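Local coordinates for protein putative Nitroreductase (Anabaena variabilis ATCC 29413, PDB 3EO7) that binds flavin mononucleotide and, judging from its nitroreductase-family sequence, probably works as an FMN-dependent oxidoreductase, at residues D301-S312 with Y398-I409. Numbering follows the deposited sequence.
Sequences DKYNFPFCLKIS and YYAPKAQELRQI. With PGR (R-1,2-propanediol), chain S.
D301 spends both carboxylate oxygens on the turn that joins strands 395-400 and 405-411. OD1 accepts from K402 N (2.9 Å) and OD2 from A403 N (2.9 Å), each through its syn lone pair, a two-pronged grip that fixes the carboxylate's rotation; a water bridging OD1 to K402 NZ adds a third donor. Next along, the nearly straight bond from Y303 N to Y398 OH is long at 3.3 Å, and that hydroxyl also pairs with E381. Y398 turns one ring face to Y303 CB and to the edge of the Y303 ring, the planes at 89°, a pose set by its chi1 of 172°, which swings the ring away from the backbone N; F305 brings its own edge to Y398 and takes I409 CG2 over the centre of its face.

R407 runs extended from CG to NE, its CB 4.2 Å from F305 CB. Its NE and NH2 both grip E405 OE1 in the guanidinium plane, A400 CB covers one face, and NH1 gives a weak bond to Y303 O (2.9 Å, 129°) and a better-supported one to a water held by D301 O. In the conformer given, one of two, K310 NZ lies 3.5 Å from the same E405 OE1, which probably offsets the closeness of the two cations. Replacing R407 by an alanine would probably take from E405 OE1 its two in-plane N-H donors and from Y303 O its weak side-chain donor.

The strand pairing rests on three backbone bonds: Q408 N to L309 O (2.8 Å) and the reciprocal I311-L406 pair. A propanediol, probably from the crystallisation liquor, bridges L309 N to Q408 O through O1. The result is a short antiparallel edge strand, 310-312, added to a beta hairpin whose turn carries a G1 bulge at Q404 and E405 opposite A400, within the mixed sheet of the C-terminal nitroreductase-like half.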
loop_
_atom_site.group_PDB
_atom_site.type_symbol
_atom_site.label_atom_id
_atom_site.label_comp_id
_atom_site.label_asym_id
_atom_site.label_seq_id
_atom_site.Cartn_x
_atom_site.Cartn_y
_atom_site.Cartn_z
ATOM N N ASP A 301 11.821 16.162 12.056
ATOM C CA ASP A 301 11.510 14.767 12.335
ATOM C C ASP A 301 11.051 14.679 13.790
ATOM O O ASP A 301 11.555 15.393 14.655
ATOM C CB ASP A 301 12.726 13.900 12.051
ATOM C CG ASP A 301 13.142 13.956 10.570
ATOM O OD1 ASP A 301 12.364 13.522 9.719
ATOM O OD2 ASP A 301 14.239 14.448 10.310
ATOM N N LYS A 302 10.098 13.793 14.063
ATOM C CA LYS A 302 9.490 13.694 15.385
ATOM C C LYS A 302 10.450 13.458 16.534
ATOM O O LYS A 302 10.333 14.107 17.555
ATOM C CB LYS A 302 8.438 12.598 15.397
ATOM C CG LYS A 302 7.712 12.428 16.723
ATOM C CD LYS A 302 6.589 11.385 16.543
ATOM C CE LYS A 302 5.898 11.064 17.784
ATOM N NZ LYS A 302 4.788 10.117 17.487
ATOM N N TYR A 303 11.381 12.516 16.381
ATOM C CA TYR A 303 12.293 12.172 17.490
ATOM C C TYR A 303 13.691 12.726 17.272
ATOM O O TYR A 303 14.412 12.257 16.420
ATOM C CB TYR A 303 12.360 10.657 17.648
ATOM C CG TYR A 303 11.055 10.054 18.111
ATOM C CD1 TYR A 303 10.624 10.229 19.432
ATOM C CD2 TYR A 303 10.248 9.329 17.252
ATOM C CE1 TYR A 303 9.439 9.678 19.884
ATOM C CE2 TYR A 303 9.052 8.776 17.696
ATOM C CZ TYR A 303 8.651 8.960 19.020
ATOM O OH TYR A 303 7.464 8.443 19.475
ATOM N N ASN A 304 14.089 13.699 18.072
ATOM C CA ASN A 304 15.375 14.292 17.876
ATOM C C ASN A 304 16.527 13.348 18.238
ATOM O O ASN A 304 17.581 13.389 17.584
ATOM C CB ASN A 304 15.507 15.579 18.703
ATOM C CG ASN A 304 14.605 16.702 18.195
ATOM O OD1 ASN A 304 14.381 16.845 16.988
ATOM N ND2 ASN A 304 14.121 17.530 19.118
ATOM N N PHE A 305 16.351 12.554 19.303
ATOM C CA PHE A 305 17.466 11.716 19.835
ATOM C C PHE A 305 18.790 12.511 19.763
ATOM O O PHE A 305 19.784 12.057 19.161
ATOM C CB PHE A 305 17.569 10.366 19.082
ATOM C CG PHE A 305 16.395 9.478 19.263
ATOM C CD1 PHE A 305 16.090 8.943 20.510
ATOM C CD2 PHE A 305 15.602 9.124 18.195
ATOM C CE1 PHE A 305 14.984 8.105 20.673
ATOM C CE2 PHE A 305 14.506 8.298 18.356
ATOM C CZ PHE A 305 14.192 7.801 19.591
ATOM N N PRO A 306 18.837 13.690 20.410
ATOM C CA PRO A 306 19.987 14.599 20.194
ATOM C C PRO A 306 21.346 14.122 20.710
ATOM O O PRO A 306 22.379 14.582 20.234
ATOM C CB PRO A 306 19.576 15.857 20.953
ATOM C CG PRO A 306 18.630 15.388 21.983
ATOM C CD PRO A 306 17.874 14.255 21.381
ATOM N N PHE A 307 21.341 13.199 21.669
ATOM C CA PHE A 307 22.573 12.726 22.237
ATOM C C PHE A 307 22.947 11.337 21.756
ATOM O O PHE A 307 23.809 10.703 22.345
ATOM C CB PHE A 307 22.468 12.759 23.744
ATOM C CG PHE A 307 22.077 14.100 24.272
ATOM C CD1 PHE A 307 22.824 15.220 23.942
ATOM C CD2 PHE A 307 20.931 14.263 25.024
ATOM C CE1 PHE A 307 22.451 16.482 24.392
ATOM C CE2 PHE A 307 20.568 15.500 25.497
ATOM C CZ PHE A 307 21.323 16.619 25.169
ATOM N N CYS A 308 22.312 10.892 20.685
ATOM C CA CYS A 308 22.581 9.611 20.044
ATOM C C CYS A 308 23.441 9.814 18.797
ATOM O O CYS A 308 23.389 10.852 18.152
ATOM C CB CYS A 308 21.283 8.921 19.618
ATOM S SG CYS A 308 20.316 8.288 20.989
ATOM N N LEU A 309 24.224 8.793 18.475
ATOM C CA LEU A 309 25.049 8.799 17.282
ATOM C C LEU A 309 24.211 8.982 16.029
ATOM O O LEU A 309 23.227 8.278 15.819
ATOM C CB LEU A 309 25.832 7.501 17.156
ATOM C CG LEU A 309 26.694 7.331 15.891
ATOM C CD1 LEU A 309 27.783 8.394 15.807
ATOM C CD2 LEU A 309 27.249 5.888 15.881
ATOM N N LYS A 310 24.575 9.960 15.208
ATOM C CA LYS A 310 23.864 10.185 13.950
ATOM C C LYS A 310 24.798 10.023 12.755
ATOM O O LYS A 310 25.977 10.425 12.797
ATOM C CB LYS A 310 23.094 11.505 13.949
ATOM C CG LYS A 310 23.899 12.763 14.105
ATOM C CD LYS A 310 22.985 14.014 14.237
ATOM C CE LYS A 310 21.827 13.702 15.166
ATOM N NZ LYS A 310 20.919 14.777 15.502
ATOM N N ILE A 311 24.235 9.438 11.697
ATOM C CA ILE A 311 24.927 9.047 10.488
ATOM C C ILE A 311 24.088 9.559 9.313
ATOM O O ILE A 311 22.881 9.285 9.249
ATOM C CB ILE A 311 25.061 7.491 10.341
ATOM C CG1 ILE A 311 25.744 6.813 11.549
ATOM C CG2 ILE A 311 25.843 7.133 9.084
ATOM C CD1 ILE A 311 24.792 6.212 12.566
ATOM N N SER A 312 24.702 10.297 8.396
ATOM C CA SER A 312 23.949 10.794 7.247
ATOM C C SER A 312 23.580 9.646 6.307
ATOM O O SER A 312 24.350 8.727 6.104
ATOM C CB SER A 312 24.750 11.811 6.449
ATOM O OG SER A 312 23.991 12.304 5.363
ATOM N N TYR A 398 16.742 4.991 14.541
ATOM C CA TYR A 398 15.613 5.791 14.083
ATOM C C TYR A 398 16.023 6.397 12.746
ATOM O O TYR A 398 17.151 6.868 12.589
ATOM C CB TYR A 398 15.357 6.930 15.056
ATOM C CG TYR A 398 14.331 7.930 14.602
ATOM C CD1 TYR A 398 13.005 7.568 14.414
ATOM C CD2 TYR A 398 14.686 9.266 14.445
ATOM C CE1 TYR A 398 12.038 8.509 14.034
ATOM C CE2 TYR A 398 13.727 10.225 14.105
ATOM C CZ TYR A 398 12.412 9.836 13.911
ATOM O OH TYR A 398 11.481 10.788 13.598
ATOM N N TYR A 399 15.141 6.359 11.750
ATOM C CA TYR A 399 15.432 7.010 10.499
ATOM C C TYR A 399 14.636 8.331 10.463
ATOM O O TYR A 399 13.408 8.335 10.630
ATOM C CB TYR A 399 15.081 6.136 9.299
ATOM C CG TYR A 399 15.212 6.875 7.964
ATOM C CD1 TYR A 399 16.431 7.439 7.567
ATOM C CD2 TYR A 399 14.120 6.989 7.094
ATOM C CE1 TYR A 399 16.553 8.122 6.340
ATOM C CE2 TYR A 399 14.236 7.656 5.896
ATOM C CZ TYR A 399 15.447 8.237 5.516
ATOM O OH TYR A 399 15.559 8.895 4.307
ATOM N N ALA A 400 15.378 9.429 10.323
ATOM C CA ALA A 400 14.871 10.803 10.272
ATOM C C ALA A 400 14.895 11.236 8.792
ATOM O O ALA A 400 15.917 11.658 8.274
ATOM C CB ALA A 400 15.789 11.737 11.123
ATOM N N PRO A 401 13.773 11.080 8.089
ATOM C CA PRO A 401 13.833 11.375 6.645
ATOM C C PRO A 401 14.011 12.836 6.267
ATOM O O PRO A 401 14.556 13.119 5.206
ATOM C CB PRO A 401 12.514 10.826 6.125
ATOM C CG PRO A 401 11.609 10.806 7.301
ATOM C CD PRO A 401 12.480 10.517 8.494
ATOM N N LYS A 402 13.546 13.760 7.095
ATOM C CA LYS A 402 13.729 15.171 6.773
ATOM C C LYS A 402 15.200 15.544 6.915
ATOM O O LYS A 402 15.794 16.161 6.039
ATOM C CB LYS A 402 12.806 16.061 7.591
ATOM C CG LYS A 402 11.342 15.818 7.387
ATOM C CD LYS A 402 10.545 16.734 8.312
ATOM C CE LYS A 402 9.060 16.716 7.966
ATOM N NZ LYS A 402 8.477 15.376 8.043
ATOM N N ALA A 403 15.825 15.127 8.004
ATOM C CA ALA A 403 17.229 15.373 8.211
ATOM C C ALA A 403 18.160 14.471 7.396
ATOM O O ALA A 403 19.368 14.753 7.289
ATOM C CB ALA A 403 17.560 15.165 9.730
ATOM N N GLN A 404 17.611 13.371 6.897
ATOM C CA GLN A 404 18.366 12.312 6.238
ATOM C C GLN A 404 19.468 11.787 7.152
ATOM O O GLN A 404 20.669 11.862 6.853
ATOM C CB GLN A 404 18.881 12.713 4.858
ATOM C CG GLN A 404 17.764 13.130 3.906
ATOM C CD GLN A 404 18.205 13.036 2.449
ATOM O OE1 GLN A 404 18.413 11.937 1.936
ATOM N NE2 GLN A 404 18.329 14.186 1.777
ATOM N N GLU A 405 19.026 11.252 8.284
ATOM C CA GLU A 405 19.938 10.671 9.237
ATOM C C GLU A 405 19.387 9.396 9.844
ATOM O O GLU A 405 18.170 9.255 9.978
ATOM C CB GLU A 405 20.157 11.624 10.398
ATOM C CG GLU A 405 20.927 12.835 10.062
ATOM C CD GLU A 405 21.063 13.785 11.233
ATOM O OE1 GLU A 405 20.363 13.655 12.267
ATOM O OE2 GLU A 405 21.847 14.719 11.070
ATOM N N LEU A 406 20.303 8.496 10.202
ATOM C CA LEU A 406 20.026 7.367 11.064
ATOM C C LEU A 406 20.550 7.811 12.438
ATOM O O LEU A 406 21.622 8.404 12.539
ATOM C CB LEU A 406 20.754 6.101 10.650
ATOM C CG LEU A 406 20.300 5.474 9.332
ATOM C CD1 LEU A 406 21.273 4.386 8.836
ATOM C CD2 LEU A 406 18.876 4.944 9.492
ATOM N N ARG A 407 19.755 7.585 13.474
ATOM C CA ARG A 407 20.158 7.931 14.853
ATOM C C ARG A 407 20.151 6.613 15.632
ATOM O O ARG A 407 19.113 5.961 15.700
ATOM C CB ARG A 407 19.205 8.972 15.416
ATOM C CG ARG A 407 19.183 10.213 14.519
ATOM C CD ARG A 407 18.244 11.288 14.936
ATOM N NE ARG A 407 18.332 12.418 14.007
ATOM C CZ ARG A 407 17.415 13.372 13.860
ATOM N NH1 ARG A 407 16.279 13.331 14.530
ATOM N NH2 ARG A 407 17.628 14.360 12.998
ATOM N N GLN A 408 21.321 6.187 16.117
ATOM C CA GLN A 408 21.459 4.875 16.800
ATOM C C GLN A 408 20.835 4.929 18.183
ATOM O O GLN A 408 21.225 5.743 19.016
ATOM C CB GLN A 408 22.918 4.467 16.926
ATOM C CG GLN A 408 23.144 3.032 17.365
ATOM C CD GLN A 408 24.596 2.734 17.538
ATOM O OE1 GLN A 408 25.192 3.079 18.567
ATOM N NE2 GLN A 408 25.190 2.069 16.545
ATOM N N ILE A 409 19.853 4.073 18.396
ATOM C CA ILE A 409 19.153 4.004 19.677
ATOM C C ILE A 409 19.480 2.730 20.457
ATOM O O ILE A 409 19.246 2.694 21.643
ATOM C CB ILE A 409 17.668 4.285 19.559
ATOM C CG1 ILE A 409 16.933 3.207 18.771
ATOM C CG2 ILE A 409 17.447 5.740 19.005
ATOM C CD1 ILE A 409 15.383 3.460 18.716
HETATM C C1 PGR S . 23.811 6.177 21.353
HETATM C C2 PGR S . 24.055 4.709 21.735
HETATM C C3 PGR S . 22.773 3.889 21.538
HETATM O O1 PGR S . 23.645 6.369 19.948
HETATM O O2 PGR S . 25.180 4.099 21.082
HETATM O O HOH W 1 14.409 15.662 14.761
HETATM O O HOH W 2 9.570 13.274 9.553
HETATM O O HOH W 3 20.492 16.478 13.460
HETATM O O HOH W 4 22.308 14.095 6.537
#